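Local coordinates for protein N-formylglutamate amidohydrolase (Ralstonia eutropha, PDB 2Q7S) that binds zinc and probably acts as a hydrolase of the N-formylglutamate amidohydrolase type, at residues P205-L210 with A283-R288. Numbering follows the deposited sequence.
Sequences PGLVDL and AEYVRR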
loop_
_atom_site.group_PDB
_atom_site.type_symbol
_atom_site.label_atom_id
_atom_site.label_comp_id
_atom_site.label_asym_id
_atom_site.label_seq_id
_atom_site.Cartn_x
_atom_site.Cartn_y
_atom_site.Cartn_z
ATOM N N PRO A 205 14.443 8.169 11.679
ATOM C CA PRO A 205 13.921 9.488 11.365
ATOM C C PRO A 205 14.524 10.188 10.154
ATOM O O PRO A 205 13.859 11.031 9.566
ATOM C CB PRO A 205 14.214 10.290 12.655
ATOM C CG PRO A 205 15.301 9.548 13.322
ATOM C CD PRO A 205 15.032 8.111 13.026
ATOM N N GLY A 206 15.778 9.930 9.837
ATOM C CA GLY A 206 16.463 10.646 8.756
ATOM C C GLY A 206 15.760 10.435 7.411
ATOM O O GLY A 206 15.705 11.344 6.587
ATOM N N LEU A 207 15.205 9.248 7.187
ATOM C CA LEU A 207 14.508 8.987 5.932
ATOM C C LEU A 207 13.158 9.684 5.843
ATOM O O LEU A 207 12.798 10.195 4.776
ATOM C CB LEU A 207 14.349 7.502 5.644
ATOM C CG LEU A 207 13.632 7.168 4.309
ATOM C CD1 LEU A 207 14.352 7.762 3.096
ATOM C CD2 LEU A 207 13.462 5.682 4.136
ATOM N N VAL A 208 12.409 9.693 6.944
ATOM C CA VAL A 208 11.135 10.423 6.986
ATOM C C VAL A 208 11.427 11.945 6.769
ATOM O O VAL A 208 10.685 12.624 6.065
ATOM C CB VAL A 208 10.348 10.163 8.316
ATOM C CG1 VAL A 208 8.906 10.610 8.196
ATOM C CG2 VAL A 208 10.403 8.686 8.692
ATOM N N ASP A 209 12.515 12.447 7.362
ATOM C CA ASP A 209 12.904 13.856 7.231
ATOM C C ASP A 209 13.234 14.149 5.765
ATOM O O ASP A 209 12.801 15.161 5.225
ATOM C CB ASP A 209 14.168 14.190 8.053
ATOM C CG ASP A 209 13.914 14.317 9.569
ATOM O OD1 ASP A 209 12.755 14.289 10.046
ATOM O OD2 ASP A 209 14.924 14.456 10.295
ATOM N N LEU A 210 14.015 13.251 5.157
ATOM C CA LEU A 210 14.385 13.333 3.729
ATOM C C LEU A 210 13.147 13.415 2.851
ATOM O O LEU A 210 13.001 14.348 2.084
ATOM C CB LEU A 210 15.269 12.142 3.305
ATOM C CG LEU A 210 15.916 12.110 1.900
ATOM C CD1 LEU A 210 16.406 13.490 1.417
ATOM C CD2 LEU A 210 17.084 11.166 1.927
ATOM N N ALA A 283 17.465 6.414 -2.913
ATOM C CA ALA A 283 18.442 5.360 -3.237
ATOM C C ALA A 283 19.800 5.763 -2.714
ATOM O O ALA A 283 20.501 4.966 -2.118
ATOM C CB ALA A 283 18.514 5.055 -4.765
ATOM N N GLU A 284 20.150 7.026 -2.911
ATOM C CA GLU A 284 21.401 7.602 -2.403
ATOM C C GLU A 284 21.496 7.561 -0.852
ATOM O O GLU A 284 22.551 7.235 -0.259
ATOM C CB GLU A 284 21.504 9.040 -2.878
ATOM C CG GLU A 284 21.763 9.189 -4.355
ATOM C CD GLU A 284 21.900 10.662 -4.781
ATOM O OE1 GLU A 284 21.017 11.461 -4.407
ATOM O OE2 GLU A 284 22.888 11.023 -5.457
ATOM N N TYR A 285 20.398 7.911 -0.209
ATOM C CA TYR A 285 20.302 7.852 1.237
ATOM C C TYR A 285 20.487 6.404 1.751
ATOM O O TYR A 285 21.282 6.158 2.632
ATOM C CB TYR A 285 18.980 8.448 1.688
ATOM C CG TYR A 285 18.796 8.388 3.174
ATOM C CD1 TYR A 285 19.233 9.411 3.998
ATOM C CD2 TYR A 285 18.220 7.270 3.753
ATOM C CE1 TYR A 285 19.078 9.311 5.362
ATOM C CE2 TYR A 285 18.069 7.168 5.086
ATOM C CZ TYR A 285 18.483 8.177 5.882
ATOM O OH TYR A 285 18.325 8.019 7.216
ATOM N N VAL A 286 19.775 5.462 1.154
ATOM C CA VAL A 286 19.926 4.039 1.456
ATOM C C VAL A 286 21.348 3.501 1.277
ATOM O O VAL A 286 21.811 2.781 2.125
ATOM C CB VAL A 286 18.881 3.240 0.621
ATOM C CG1 VAL A 286 19.187 1.750 0.528
ATOM C CG2 VAL A 286 17.536 3.498 1.221
ATOM N N ARG A 287 22.023 3.824 0.159
ATOM C CA ARG A 287 23.384 3.360 -0.087
ATOM C C ARG A 287 24.315 3.893 0.962
ATOM O O ARG A 287 25.241 3.213 1.390
ATOM C CB ARG A 287 23.895 3.800 -1.481
ATOM C CG ARG A 287 25.311 3.357 -1.812
ATOM C CD ARG A 287 25.603 3.461 -3.330
ATOM N NE ARG A 287 24.922 4.615 -3.864
ATOM C CZ ARG A 287 24.103 4.619 -4.906
ATOM N NH1 ARG A 287 23.887 3.540 -5.645
ATOM N NH2 ARG A 287 23.534 5.747 -5.241
ATOM N N ARG A 288 24.116 5.137 1.339
ATOM C CA ARG A 288 24.934 5.738 2.400
ATOM C C ARG A 288 24.653 5.219 3.818
ATOM O O ARG A 288 25.452 5.432 4.738
ATOM C CB ARG A 288 24.738 7.244 2.380
ATOM C CG ARG A 288 25.317 7.928 1.155
ATOM C CD ARG A 288 24.744 9.333 1.044
ATOM N NE ARG A 288 25.190 10.032 -0.162
ATOM C CZ ARG A 288 24.563 11.078 -0.704
ATOM N NH1 ARG A 288 23.471 11.595 -0.139
ATOM N NH2 ARG A 288 25.038 11.622 -1.826
#
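Gly206, Leu207 and Leu210 come obliquely to the phenol ring of Tyr285, all from one side of its plane. Leu210 sits at the root of the ring, its CD2 methyl pressed 3.3 Å from Tyr285 CB and reaching CG and CD1 as well; the leucine and the tyrosine reach out from facing helices and overlap lengthwise, each heading for the other's backbone, and the approach is tight. Leu207 lies nearer the CD2 and CE2 flank, with its CB 3.8 Å from Tyr285 CE2 and its CD1 methyl 4.0 Å from Tyr285 CD2. With CG anti to the backbone N (chi1 178°), Tyr285 extends straight from its helix and carries the phenol end to the backbone at Gly206 and Leu207. There Tyr285 OH lies 3.5 Å from Gly206 C, a close approach for which Gly206 brings no side chain into the way. The same hydroxyl stands 3.4 Å from Leu207 N, but the angle is too poor for a hydrogen bond. Instead, Tyr285 OH is hydrogen-bonded to OE2 of Glu204, which precedes Pro205 in sequence, while Glu204 OE1 takes a weak hydrogen bond from Gly206 N. Trp167 of strand 166-174 touches both Leu207 and Tyr285, tying the pair to the central sheet. The two segments run nearly antiparallel, at 164°, and their axes stay 11.1 Å apart, a gap that the tyrosine and leucines bridge. Away from the zinc site, this is apolar helix-helix packing in an alpha/beta fold, joining the N-terminal part of helix 205-217 to the C-terminal end of helix 267-289 beside a mixed sheet.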